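Local coordinates for Thiosulfate:glutathione sulfurtransferase (Homo sapiens, PDB 6BEV), which transfers the sulfane sulfur of thiosulfate to glutathione, making S-sulfanylglutathione and sulfite in the metabolism of hydrogen sulfide, at residues A[30-35]-A[128-133]; A[54-59]-A[96-101]; A[61-66]-A[77-82]; A[70-75]-A[113-118]. All coordinates share one frame; numbering follows the deposited sequence.

Interaction 1. Residues A[30-35]-A[128-133]; sequences PELRSL and REWLEK
The first and last helices of the rhodanese domain meet here, Leu32 and Arg33 of residues 30-35 against Trp130 and Lys133 of residues 128-133. The axes of the two segments are turned 81° from each other and come no closer than 12.7 Å, so long side chains must bridge the gap. Arg33 does this with a chain extended from CG to NE. Its NH2 reaches Lys133 O at 2.9 Å in a bent hydrogen bond (131° at the hydrogen). The oxygen lies close to the guanidinium plane, but NH2 stands above the carbonyl plane, away from the lone pairs. Two waters widen this grip on the C-terminal turn: one accepts from NH2 at 2.7 Å and donates to Trp130 O, the other accepts from NH1 and donates to Lys133 O at 2.7 Å. The first also sits over one face of the indole, 3.6 Å above its plane. Deeper in, Leu32 CD2 meets Trp130 CZ3 at 4.1 Å, the two side chains crossing nearly at right angles. With CG anti to its backbone N (chi1 -176°), Trp130 sends its six-membered ring toward helix 29-38. The polar part of the contact is exposed, whereas Leu32 is buried. Trp130 also packs on Leu29 and Leu36 of helix 29-38 and on Ile57 in the loop between helix 49-53 and strand 61-62.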
loop_
_atom_site.group_PDB
_atom_site.type_symbol
_atom_site.label_atom_id
_atom_site.label_comp_id
_atom_site.label_asym_id
_atom_site.label_seq_id
_atom_site.Cartn_x
_atom_site.Cartn_y
_atom_site.Cartn_z
ATOM N N PRO A 30 -6.952 -3.412 13.413
ATOM C CA PRO A 30 -6.163 -3.505 14.650
ATOM C C PRO A 30 -4.735 -3.957 14.407
ATOM O O PRO A 30 -3.804 -3.410 15.010
ATOM C CB PRO A 30 -6.975 -4.481 15.512
ATOM C CG PRO A 30 -8.372 -4.371 15.005
ATOM C CD PRO A 30 -8.231 -4.140 13.526
ATOM N N GLU A 31 -4.528 -4.941 13.534
ATOM C CA GLU A 31 -3.163 -5.371 13.253
ATOM C C GLU A 31 -2.394 -4.264 12.561
ATOM O O GLU A 31 -1.233 -4.007 12.896
ATOM C CB GLU A 31 -3.147 -6.641 12.405
ATOM C CG GLU A 31 -1.722 -7.159 12.255
ATOM C CD GLU A 31 -1.542 -8.342 11.319
ATOM O OE1 GLU A 31 -2.528 -8.889 10.781
ATOM O OE2 GLU A 31 -0.369 -8.706 11.093
ATOM N N LEU A 32 -3.020 -3.607 11.589
ATOM C CA LEU A 32 -2.349 -2.531 10.877
ATOM C C LEU A 32 -1.908 -1.428 11.831
ATOM O O LEU A 32 -0.783 -0.928 11.730
ATOM C CB LEU A 32 -3.274 -1.969 9.808
ATOM C CG LEU A 32 -2.743 -0.790 8.982
ATOM C CD1 LEU A 32 -1.419 -1.151 8.312
ATOM C CD2 LEU A 32 -3.771 -0.338 7.965
ATOM N N ARG A 33 -2.775 -1.033 12.768
ATOM C CA ARG A 33 -2.401 0.032 13.696
ATOM C C ARG A 33 -1.175 -0.357 14.506
ATOM O O ARG A 33 -0.290 0.473 14.740
ATOM C CB ARG A 33 -3.576 0.377 14.601
ATOM C CG ARG A 33 -4.655 1.190 13.908
ATOM C CD ARG A 33 -5.899 1.228 14.744
ATOM N NE ARG A 33 -6.859 2.237 14.299
ATOM C CZ ARG A 33 -8.105 2.308 14.746
ATOM N NH1 ARG A 33 -8.546 1.387 15.582
ATOM N NH2 ARG A 33 -8.917 3.267 14.326
ATOM N N SER A 34 -1.086 -1.614 14.940
ATOM C CA SER A 34 0.085 -2.016 15.713
ATOM C C SER A 34 1.330 -2.116 14.846
ATOM O O SER A 34 2.432 -1.801 15.306
ATOM C CB SER A 34 -0.178 -3.318 16.449
ATOM O OG SER A 34 -1.156 -3.101 17.445
ATOM N N LEU A 35 1.189 -2.555 13.594
ATOM C CA LEU A 35 2.349 -2.600 12.712
ATOM C C LEU A 35 2.868 -1.200 12.416
ATOM O O LEU A 35 4.080 -0.988 12.290
ATOM C CB LEU A 35 2.000 -3.339 11.412
ATOM C CG LEU A 35 1.742 -4.836 11.543
ATOM C CD1 LEU A 35 1.083 -5.367 10.282
ATOM C CD2 LEU A 35 3.037 -5.589 11.816
ATOM N N ARG A 128 -12.167 4.374 3.737
ATOM C CA ARG A 128 -13.418 4.767 4.385
ATOM C C ARG A 128 -13.520 4.194 5.794
ATOM O O ARG A 128 -13.984 4.881 6.703
ATOM C CB ARG A 128 -14.639 4.395 3.553
ATOM C CG ARG A 128 -14.859 5.256 2.332
ATOM C CD ARG A 128 -16.010 4.702 1.521
ATOM N NE ARG A 128 -16.139 5.339 0.217
ATOM C CZ ARG A 128 -16.729 4.769 -0.825
ATOM N NH1 ARG A 128 -17.220 3.536 -0.729
ATOM N NH2 ARG A 128 -16.798 5.418 -1.978
ATOM N N GLU A 129 -13.073 2.944 6.008
ATOM C CA GLU A 129 -13.060 2.408 7.368
ATOM C C GLU A 129 -12.062 3.152 8.225
ATOM O O GLU A 129 -12.355 3.460 9.386
ATOM C CB GLU A 129 -12.743 0.915 7.412
ATOM C CG GLU A 129 -12.658 0.381 8.865
ATOM C CD GLU A 129 -12.334 -1.093 8.931
ATOM O OE1 GLU A 129 -11.138 -1.458 8.809
ATOM O OE2 GLU A 129 -13.277 -1.895 9.100
ATOM N N TRP A 130 -10.886 3.451 7.673
ATOM C CA TRP A 130 -9.909 4.227 8.414
ATOM C C TRP A 130 -10.550 5.501 8.959
ATOM O O TRP A 130 -10.367 5.869 10.121
ATOM C CB TRP A 130 -8.744 4.558 7.484
ATOM C CG TRP A 130 -7.680 5.263 8.184
ATOM C CD1 TRP A 130 -7.520 6.623 8.314
ATOM C CD2 TRP A 130 -6.622 4.664 8.904
ATOM N NE1 TRP A 130 -6.421 6.889 9.077
ATOM C CE2 TRP A 130 -5.853 5.705 9.461
ATOM C CE3 TRP A 130 -6.232 3.338 9.122
ATOM C CZ2 TRP A 130 -4.701 5.464 10.199
ATOM C CZ3 TRP A 130 -5.089 3.101 9.877
ATOM C CH2 TRP A 130 -4.342 4.161 10.408
ATOM N N LEU A 131 -11.284 6.207 8.101
ATOM C CA LEU A 131 -11.921 7.453 8.508
ATOM C C LEU A 131 -13.035 7.221 9.523
ATOM O O LEU A 131 -13.252 8.059 10.404
ATOM C CB LEU A 131 -12.498 8.157 7.280
ATOM C CG LEU A 131 -11.483 8.728 6.291
ATOM C CD1 LEU A 131 -12.211 9.135 5.032
ATOM C CD2 LEU A 131 -10.724 9.904 6.885
ATOM N N GLU A 132 -13.747 6.096 9.390
ATOM C CA GLU A 132 -14.871 5.746 10.254
ATOM C C GLU A 132 -14.415 5.396 11.661
ATOM O O GLU A 132 -15.129 5.665 12.635
ATOM C CB GLU A 132 -15.563 4.533 9.636
ATOM C CG GLU A 132 -16.707 3.938 10.432
ATOM C CD GLU A 132 -17.023 2.518 9.988
ATOM O OE1 GLU A 132 -18.030 1.966 10.476
ATOM O OE2 GLU A 132 -16.264 1.953 9.168
ATOM N N LYS A 133 -13.257 4.753 11.782
ATOM C CA LYS A 133 -12.751 4.276 13.061
ATOM C C LYS A 133 -11.709 5.204 13.672
ATOM O O LYS A 133 -11.210 4.918 14.766
ATOM C CB LYS A 133 -12.151 2.879 12.894
ATOM C CG LYS A 133 -13.067 1.851 12.252
ATOM C CD LYS A 133 -14.107 1.288 13.190
ATOM C CE LYS A 133 -14.715 0.032 12.567
ATOM N NZ LYS A 133 -15.660 -0.663 13.470
HETATM O O HOH W 1 -8.526 4.453 11.884
HETATM O O HOH W 2 -10.960 3.227 16.840
#

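Interaction 2. Residues A[54-59]-A[96-101]; sequences AGTIPG and VFFCQM
The phenyl ring of Phe98 takes Ile57 over one face and Thr56 at its edge. Ile57 CD1 stands almost on the ring normal, 8° off it and 3.6 Å from the centroid, a CH-pi contact in which the methyl lies within 4.1 Å of all six ring carbons. Behind it, Ile57 CG1 reaches Phe98 CZ at 3.7 Å, so the isoleucine is laid from the far rim of the ring to its middle; the isoleucine and phenylalanine chains run antiparallel, overlapping alongside. Ile57 CG1 lies anti to the carbonyl carbon (chi1 -60°), and the extended second torsion carries CD1 over the face. Thr56, its side chain nearly perpendicular to that of Phe98, brings OG1 to the ring edge, in its plane and 3.5 Å from Phe98 CZ. That hydroxyl is hydrogen-bonded to Asp45, at the end of strand 42-45. The Phe98 side chain also packs on Leu43 and Asp45. Just before this loop enters the contact, Gly55 leaves helix 49-53 with positive phi, and its carbonyl accepts from Arg47. Strand 95-98 ends at Phe98, and the next residue is Cys99, the active-site residue that forms the cysteine persulfide intermediate. Its SG receives a weak, long hydrogen bond from Met101 N (3.6 Å). The contact is thus apolar except for one hydroxyl paired with a carboxylate, and it packs the strand end immediately before the nucleophile without touching the sulfur.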
loop_
_atom_site.group_PDB
_atom_site.type_symbol
_atom_site.label_atom_id
_atom_site.label_comp_id
_atom_site.label_asym_id
_atom_site.label_seq_id
_atom_site.Cartn_x
_atom_site.Cartn_y
_atom_site.Cartn_z
ATOM N N ALA A 54 -5.945 14.571 -1.739
ATOM C CA ALA A 54 -6.993 15.143 -0.911
ATOM C C ALA A 54 -7.021 14.564 0.491
ATOM O O ALA A 54 -7.805 15.018 1.326
ATOM C CB ALA A 54 -8.345 14.932 -1.571
ATOM N N GLY A 55 -6.194 13.576 0.762
ATOM C CA GLY A 55 -6.129 12.985 2.070
ATOM C C GLY A 55 -5.889 11.508 1.927
ATOM O O GLY A 55 -6.457 10.862 1.045
ATOM N N THR A 56 -5.069 10.973 2.815
ATOM C CA THR A 56 -4.688 9.572 2.773
ATOM C C THR A 56 -4.481 9.092 4.204
ATOM O O THR A 56 -4.650 9.846 5.166
ATOM C CB THR A 56 -3.438 9.394 1.896
ATOM O OG1 THR A 56 -3.187 8.005 1.677
ATOM C CG2 THR A 56 -2.189 10.019 2.537
ATOM N N ILE A 57 -4.158 7.817 4.342
ATOM C CA ILE A 57 -3.734 7.309 5.645
ATOM C C ILE A 57 -2.348 7.868 5.938
ATOM O O ILE A 57 -1.450 7.787 5.073
ATOM C CB ILE A 57 -3.741 5.776 5.659
ATOM C CG1 ILE A 57 -5.162 5.254 5.373
ATOM C CG2 ILE A 57 -3.223 5.246 6.974
ATOM C CD1 ILE A 57 -5.328 3.744 5.353
ATOM N N PRO A 58 -2.129 8.456 7.114
ATOM C CA PRO A 58 -0.834 9.077 7.399
ATOM C C PRO A 58 0.316 8.140 7.089
ATOM O O PRO A 58 0.298 6.964 7.461
ATOM C CB PRO A 58 -0.933 9.395 8.894
ATOM C CG PRO A 58 -2.384 9.704 9.087
ATOM C CD PRO A 58 -3.092 8.687 8.207
ATOM N N GLY A 59 1.305 8.661 6.362
ATOM C CA GLY A 59 2.482 7.910 6.003
ATOM C C GLY A 59 2.388 7.149 4.698
ATOM O O GLY A 59 3.402 6.621 4.232
ATOM N N VAL A 96 1.490 -2.951 2.726
ATOM C CA VAL A 96 0.041 -2.863 2.854
ATOM C C VAL A 96 -0.509 -1.901 1.807
ATOM O O VAL A 96 -0.192 -0.707 1.812
ATOM C CB VAL A 96 -0.360 -2.432 4.271
ATOM C CG1 VAL A 96 -1.863 -2.266 4.357
ATOM C CG2 VAL A 96 0.135 -3.448 5.288
ATOM N N PHE A 97 -1.365 -2.425 0.934
ATOM C CA PHE A 97 -2.006 -1.660 -0.126
ATOM C C PHE A 97 -3.448 -1.365 0.261
ATOM O O PHE A 97 -4.106 -2.178 0.926
ATOM C CB PHE A 97 -1.955 -2.466 -1.438
ATOM C CG PHE A 97 -0.552 -2.746 -1.888
ATOM C CD1 PHE A 97 0.149 -3.855 -1.430
ATOM C CD2 PHE A 97 0.100 -1.862 -2.743
ATOM C CE1 PHE A 97 1.459 -4.063 -1.819
ATOM C CE2 PHE A 97 1.406 -2.075 -3.125
ATOM C CZ PHE A 97 2.075 -3.172 -2.664
ATOM N N PHE A 98 -3.955 -0.208 -0.182
ATOM C CA PHE A 98 -5.350 0.112 0.096
ATOM C C PHE A 98 -5.889 1.116 -0.917
ATOM O O PHE A 98 -5.157 1.947 -1.453
ATOM C CB PHE A 98 -5.528 0.677 1.521
ATOM C CG PHE A 98 -4.911 2.034 1.723
ATOM C CD1 PHE A 98 -5.643 3.213 1.570
ATOM C CD2 PHE A 98 -3.576 2.143 2.060
ATOM C CE1 PHE A 98 -5.025 4.453 1.733
ATOM C CE2 PHE A 98 -2.965 3.388 2.227
ATOM C CZ PHE A 98 -3.689 4.537 2.069
ATOM N N CYS A 99 -7.212 1.088 -1.092
ATOM C CA CYS A 99 -7.931 2.170 -1.766
ATOM C C CYS A 99 -8.988 2.710 -0.798
ATOM O O CYS A 99 -8.781 2.635 0.414
ATOM C CB CYS A 99 -8.504 1.718 -3.110
ATOM S SG CYS A 99 -9.758 0.430 -2.969
ATOM N N GLN A 100 -10.105 3.278 -1.273
ATOM C CA GLN A 100 -11.117 3.791 -0.340
ATOM C C GLN A 100 -12.170 2.754 0.041
ATOM O O GLN A 100 -12.846 2.941 1.051
ATOM C CB GLN A 100 -11.783 5.096 -0.829
ATOM C CG GLN A 100 -13.003 4.971 -1.759
ATOM C CD GLN A 100 -12.648 4.540 -3.179
ATOM O OE1 GLN A 100 -11.710 3.766 -3.418
ATOM N NE2 GLN A 100 -13.401 5.052 -4.140
ATOM N N MET A 101 -12.303 1.664 -0.726
ATOM C CA MET A 101 -13.355 0.685 -0.458
ATOM C C MET A 101 -12.952 -0.768 -0.689
ATOM O O MET A 101 -13.786 -1.658 -0.469
ATOM C CB MET A 101 -14.654 1.043 -1.219
ATOM C CG MET A 101 -14.511 1.230 -2.719
ATOM S SD MET A 101 -14.268 -0.297 -3.638
ATOM C CE MET A 101 -15.811 -1.144 -3.328
#

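Interaction 3. Residues A[61-66]-A[77-82]; sequences LNIPVS and AAFQAL
Phe79 of helix 76-83 meets Leu61 of strand 61-62 and Ile63 just after it through the far end of its ring, and the close packing is confined to that tip. Ile63 CD1 lies 3.8 Å from Phe79 CZ and equally near CE2, the two side chains crossing at about a right angle. Leu61 and Phe79 point at each other, Leu61 CD2 reaching Phe79 CZ at 4.0 Å. Both methyls approach the ring obliquely. Phe79 turns its ring away from the backbone N (chi1 -176°), out from the helix toward the strand; the ring thus spans a gap in which the nearest CA atoms, those of Ile63 and Leu82, are 9.9 Å apart. The contact as a whole is small, 90 Å² buried over both sides, and no hydrogen bond crosses it; the solvent side of the helix, with Ala77, Ala78 and Ala81, takes no part. Ile63 and Phe79 are buried, Leu61 partly so. Phe79 also meets the ring of Tyr83 and packs on Lys87 and Pro88 in the loop toward strand 95-98, while Leu61 and Ile63 both rest on Phe44 of the adjacent strand 42-45, placing helix 76-83 beside strand 61-62, one edge of the parallel sheet.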
loop_
_atom_site.group_PDB
_atom_site.type_symbol
_atom_site.label_atom_id
_atom_site.label_comp_id
_atom_site.label_asym_id
_atom_site.label_seq_id
_atom_site.Cartn_x
_atom_site.Cartn_y
_atom_site.Cartn_z
ATOM N N LEU A 61 2.382 6.044 0.881
ATOM C CA LEU A 61 2.949 6.450 -0.398
ATOM C C LEU A 61 1.920 6.202 -1.492
ATOM O O LEU A 61 1.376 5.101 -1.586
ATOM C CB LEU A 61 4.193 5.610 -0.684
ATOM C CG LEU A 61 4.863 5.897 -2.017
ATOM C CD1 LEU A 61 5.392 7.317 -2.067
ATOM C CD2 LEU A 61 5.974 4.898 -2.262
ATOM N N ASN A 62 1.662 7.203 -2.331
ATOM C CA ASN A 62 0.680 7.050 -3.401
ATOM C C ASN A 62 1.341 6.430 -4.631
ATOM O O ASN A 62 2.184 7.057 -5.285
ATOM C CB ASN A 62 0.083 8.413 -3.720
ATOM C CG ASN A 62 -0.963 8.390 -4.832
ATOM O OD1 ASN A 62 -1.070 9.347 -5.583
ATOM N ND2 ASN A 62 -1.734 7.322 -4.931
ATOM N N ILE A 63 0.948 5.196 -4.938
ATOM C CA ILE A 63 1.268 4.553 -6.210
ATOM C C ILE A 63 -0.058 4.104 -6.790
ATOM O O ILE A 63 -0.571 3.030 -6.421
ATOM C CB ILE A 63 2.219 3.354 -6.096
ATOM C CG1 ILE A 63 3.484 3.729 -5.334
ATOM C CG2 ILE A 63 2.541 2.863 -7.498
ATOM C CD1 ILE A 63 4.458 2.579 -5.146
ATOM N N PRO A 64 -0.672 4.900 -7.659
ATOM C CA PRO A 64 -1.948 4.484 -8.252
ATOM C C PRO A 64 -1.834 3.080 -8.830
ATOM O O PRO A 64 -0.800 2.690 -9.386
ATOM C CB PRO A 64 -2.173 5.526 -9.350
ATOM C CG PRO A 64 -1.492 6.759 -8.837
ATOM C CD PRO A 64 -0.256 6.236 -8.132
ATOM N N VAL A 65 -2.927 2.322 -8.725
ATOM C CA VAL A 65 -2.867 0.936 -9.171
ATOM C C VAL A 65 -2.456 0.841 -10.640
ATOM O O VAL A 65 -1.756 -0.094 -11.028
ATOM C CB VAL A 65 -4.177 0.193 -8.842
ATOM C CG1 VAL A 65 -5.355 0.736 -9.649
ATOM C CG2 VAL A 65 -3.990 -1.315 -9.020
ATOM N N SER A 66 -2.843 1.817 -11.467
ATOM C CA SER A 66 -2.458 1.811 -12.875
ATOM C C SER A 66 -0.964 2.035 -13.092
ATOM O O SER A 66 -0.462 1.752 -14.186
ATOM C CB SER A 66 -3.226 2.890 -13.632
ATOM O OG SER A 66 -2.978 4.168 -13.069
ATOM N N ALA A 77 16.629 3.092 -8.572
ATOM C CA ALA A 77 16.871 4.527 -8.660
ATOM C C ALA A 77 15.741 5.239 -9.393
ATOM O O ALA A 77 15.431 6.397 -9.077
ATOM C CB ALA A 77 18.215 4.810 -9.330
ATOM N N ALA A 78 15.116 4.573 -10.364
ATOM C CA ALA A 78 13.979 5.173 -11.057
ATOM C C ALA A 78 12.766 5.274 -10.142
ATOM O O ALA A 78 12.023 6.261 -10.190
ATOM C CB ALA A 78 13.647 4.352 -12.300
ATOM N N PHE A 79 12.562 4.266 -9.299
ATOM C CA PHE A 79 11.494 4.326 -8.310
ATOM C C PHE A 79 11.714 5.495 -7.349
ATOM O O PHE A 79 10.798 6.277 -7.066
ATOM C CB PHE A 79 11.440 2.988 -7.562
ATOM C CG PHE A 79 10.312 2.891 -6.564
ATOM C CD1 PHE A 79 10.367 3.573 -5.347
ATOM C CD2 PHE A 79 9.191 2.112 -6.820
ATOM C CE1 PHE A 79 9.346 3.484 -4.430
ATOM C CE2 PHE A 79 8.161 2.018 -5.887
ATOM C CZ PHE A 79 8.240 2.707 -4.692
ATOM N N GLN A 80 12.937 5.635 -6.845
ATOM C CA GLN A 80 13.234 6.736 -5.939
ATOM C C GLN A 80 12.974 8.075 -6.617
ATOM O O GLN A 80 12.427 9.001 -6.006
ATOM C CB GLN A 80 14.691 6.620 -5.489
ATOM C CG GLN A 80 15.217 7.766 -4.651
ATOM C CD GLN A 80 14.633 7.828 -3.266
ATOM O OE1 GLN A 80 14.642 6.842 -2.527
ATOM N NE2 GLN A 80 14.154 9.005 -2.888
ATOM N N ALA A 81 13.384 8.207 -7.879
ATOM C CA ALA A 81 13.172 9.466 -8.586
ATOM C C ALA A 81 11.682 9.793 -8.696
ATOM O O ALA A 81 11.264 10.930 -8.451
ATOM C CB ALA A 81 13.810 9.415 -9.965
ATOM N N LEU A 82 10.866 8.818 -9.102
ATOM C CA LEU A 82 9.464 9.127 -9.370
ATOM C C LEU A 82 8.660 9.287 -8.088
ATOM O O LEU A 82 7.804 10.173 -8.001
ATOM C CB LEU A 82 8.845 8.050 -10.252
ATOM C CG LEU A 82 7.423 8.319 -10.738
ATOM C CD1 LEU A 82 7.284 9.676 -11.417
ATOM C CD2 LEU A 82 6.972 7.211 -11.648
#

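Interaction 4. Residues A[70-75]-A[113-118]; sequences SALQME and RSLGYT
Leu72, near the C-terminal end of helix 65-73, reaches between Leu115 and Tyr117, and its CB and both methyls have partners there. Its CB lies 4.0 Å from Leu115 CD1 and equally near Tyr117 CE1. With CG anti to the carbonyl carbon (chi1 -63°), the branch is directed onward between the same two residues: CD1 is 4.1 Å from Leu115 CD1 and also borders Tyr117 CE1. The other methyl, CD2, lies over one face of the tyrosine, 22° off the ring normal and displaced toward the rim, where CZ is nearest at 3.9 Å. This is a CH-pi contact, the leucine and tyrosine overlapping as they extend from their opposing backbones. A water ties the phenol back to the helix, donating to Leu72 O at 3.0 Å and hydrogen-bonded to Tyr117 OH at 2.6 Å; Leu72 O also accepts from Lys87. Alongside, the bent chain of Gln73 brings NE2 to 3.7 Å from Leu115 CD2 at the exposed margin. The second segment is shaped by the end of helix 103-114: a Schellman motif with Gly116 at the C-prime position, closed by Gly116 N to Arg113 O (3.0 Å) and Tyr117 N to Ala112 O. It sets Leu115 and Tyr117 toward the other helix. The contact thereby joins the ends of helices 65-73 and 103-114, with Tyr117 further packed on Lys87 and Leu90 in the loop after helix 76-83.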
loop_
_atom_site.group_PDB
_atom_site.type_symbol
_atom_site.label_atom_id
_atom_site.label_comp_id
_atom_site.label_asym_id
_atom_site.label_seq_id
_atom_site.Cartn_x
_atom_site.Cartn_y
_atom_site.Cartn_z
ATOM N N SER A 70 4.449 -0.913 -13.271
ATOM C CA SER A 70 5.675 -0.254 -13.686
ATOM C C SER A 70 6.535 0.122 -12.490
ATOM O O SER A 70 7.765 0.019 -12.554
ATOM C CB SER A 70 5.363 0.949 -14.574
ATOM O OG SER A 70 4.713 1.965 -13.851
ATOM N N ALA A 71 5.915 0.544 -11.379
ATOM C CA ALA A 71 6.689 0.870 -10.181
ATOM C C ALA A 71 7.444 -0.342 -9.645
ATOM O O ALA A 71 8.588 -0.220 -9.189
ATOM C CB ALA A 71 5.766 1.430 -9.093
ATOM N N LEU A 72 6.800 -1.504 -9.622
ATOM C CA LEU A 72 7.458 -2.699 -9.114
ATOM C C LEU A 72 8.462 -3.268 -10.105
ATOM O O LEU A 72 9.351 -4.017 -9.695
ATOM C CB LEU A 72 6.420 -3.751 -8.713
ATOM C CG LEU A 72 5.492 -3.323 -7.581
ATOM C CD1 LEU A 72 4.452 -4.408 -7.321
ATOM C CD2 LEU A 72 6.258 -3.005 -6.294
ATOM N N GLN A 73 8.353 -2.923 -11.385
ATOM C CA GLN A 73 9.293 -3.409 -12.391
ATOM C C GLN A 73 10.481 -2.487 -12.583
ATOM O O GLN A 73 11.524 -2.943 -13.073
ATOM C CB GLN A 73 8.588 -3.570 -13.744
ATOM C CG GLN A 73 7.496 -4.618 -13.777
ATOM C CD GLN A 73 7.999 -6.030 -14.038
ATOM O OE1 GLN A 73 9.200 -6.336 -13.927
ATOM N NE2 GLN A 73 7.081 -6.905 -14.396
ATOM N N MET A 74 10.362 -1.204 -12.263
ATOM C CA MET A 74 11.413 -0.270 -12.629
ATOM C C MET A 74 12.605 -0.398 -11.689
ATOM O O MET A 74 12.516 -0.930 -10.581
ATOM C CB MET A 74 10.887 1.169 -12.672
ATOM C CG MET A 74 10.464 1.744 -11.328
ATOM S SD MET A 74 9.965 3.484 -11.373
ATOM C CE MET A 74 8.395 3.453 -12.306
ATOM N N GLU A 75 13.752 0.080 -12.160
ATOM C CA GLU A 75 14.946 -0.019 -11.349
ATOM C C GLU A 75 14.815 0.816 -10.070
ATOM O O GLU A 75 14.112 1.838 -10.040
ATOM C CB GLU A 75 16.159 0.422 -12.156
ATOM C CG GLU A 75 16.447 -0.499 -13.351
ATOM C CD GLU A 75 16.674 -1.938 -12.926
ATOM O OE1 GLU A 75 17.559 -2.162 -12.083
ATOM O OE2 GLU A 75 15.956 -2.837 -13.413
ATOM N N ARG A 113 1.775 -9.527 -5.296
ATOM C CA ARG A 113 2.081 -10.924 -5.016
ATOM C C ARG A 113 2.515 -11.651 -6.283
ATOM O O ARG A 113 3.432 -12.474 -6.242
ATOM C CB ARG A 113 0.881 -11.626 -4.378
ATOM C CG ARG A 113 0.647 -11.173 -2.966
ATOM C CD ARG A 113 -0.122 -12.114 -2.119
ATOM N NE ARG A 113 0.056 -11.713 -0.737
ATOM C CZ ARG A 113 -0.086 -12.520 0.300
ATOM N NH1 ARG A 113 -0.411 -13.799 0.126
ATOM N NH2 ARG A 113 0.098 -12.039 1.520
ATOM N N SER A 114 1.865 -11.367 -7.412
ATOM C CA SER A 114 2.165 -12.072 -8.654
ATOM C C SER A 114 3.562 -11.776 -9.167
ATOM O O SER A 114 4.084 -12.547 -9.989
ATOM C CB SER A 114 1.134 -11.740 -9.734
ATOM O OG SER A 114 1.368 -10.494 -10.359
ATOM N N LEU A 115 4.163 -10.669 -8.734
ATOM C CA LEU A 115 5.515 -10.287 -9.108
ATOM C C LEU A 115 6.542 -10.709 -8.072
ATOM O O LEU A 115 7.729 -10.383 -8.218
ATOM C CB LEU A 115 5.582 -8.787 -9.389
ATOM C CG LEU A 115 4.751 -8.326 -10.590
ATOM C CD1 LEU A 115 4.756 -6.810 -10.686
ATOM C CD2 LEU A 115 5.232 -8.939 -11.891
ATOM N N GLY A 116 6.118 -11.456 -7.055
ATOM C CA GLY A 116 7.023 -12.035 -6.091
ATOM C C GLY A 116 7.069 -11.355 -4.738
ATOM O O GLY A 116 7.854 -11.783 -3.882
ATOM N N TYR A 117 6.247 -10.327 -4.501
ATOM C CA TYR A 117 6.245 -9.614 -3.219
ATOM C C TYR A 117 5.354 -10.367 -2.245
ATOM O O TYR A 117 4.162 -10.088 -2.093
ATOM C CB TYR A 117 5.810 -8.163 -3.404
ATOM C CG TYR A 117 6.810 -7.362 -4.203
ATOM C CD1 TYR A 117 6.823 -7.418 -5.597
ATOM C CD2 TYR A 117 7.781 -6.594 -3.583
ATOM C CE1 TYR A 117 7.757 -6.728 -6.337
ATOM C CE2 TYR A 117 8.716 -5.893 -4.322
ATOM C CZ TYR A 117 8.707 -5.965 -5.699
ATOM O OH TYR A 117 9.639 -5.270 -6.424
ATOM N N THR A 118 5.959 -11.329 -1.555
ATOM C CA THR A 118 5.211 -12.221 -0.677
ATOM C C THR A 118 4.659 -11.505 0.547
ATOM O O THR A 118 3.769 -12.053 1.216
ATOM C CB THR A 118 6.092 -13.383 -0.218
ATOM O OG1 THR A 118 7.266 -12.869 0.409
ATOM C CG2 THR A 118 6.509 -14.258 -1.383
HETATM O O HOH W 3 10.630 -6.507 -8.546
#

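The four contacts share one rhodanese domain around a parallel sheet. Interactions 1 and 2 touch directly: Trp130 CZ2 packs 3.6 Å from Ile57 CG2, and Arg128 N probably bonds to Gln100 O at 3.1 Å, so the last helix borders the loop that starts at the catalytic Cys99. Interactions 3 and 4 form a second pair, both using helix 65-73, with Phe79 CD2 3.4 Å from Ala71 O and Ile63 CG2 3.9 Å from Ala71 CB. The pairs lie apart: interaction 1 is centred about 25 Å from interaction 4, across the chain's centre. Interaction 2 contains Cys99; the side chains of Trp130 and Ile63 are each about 11 Å from the side chain of Cys99.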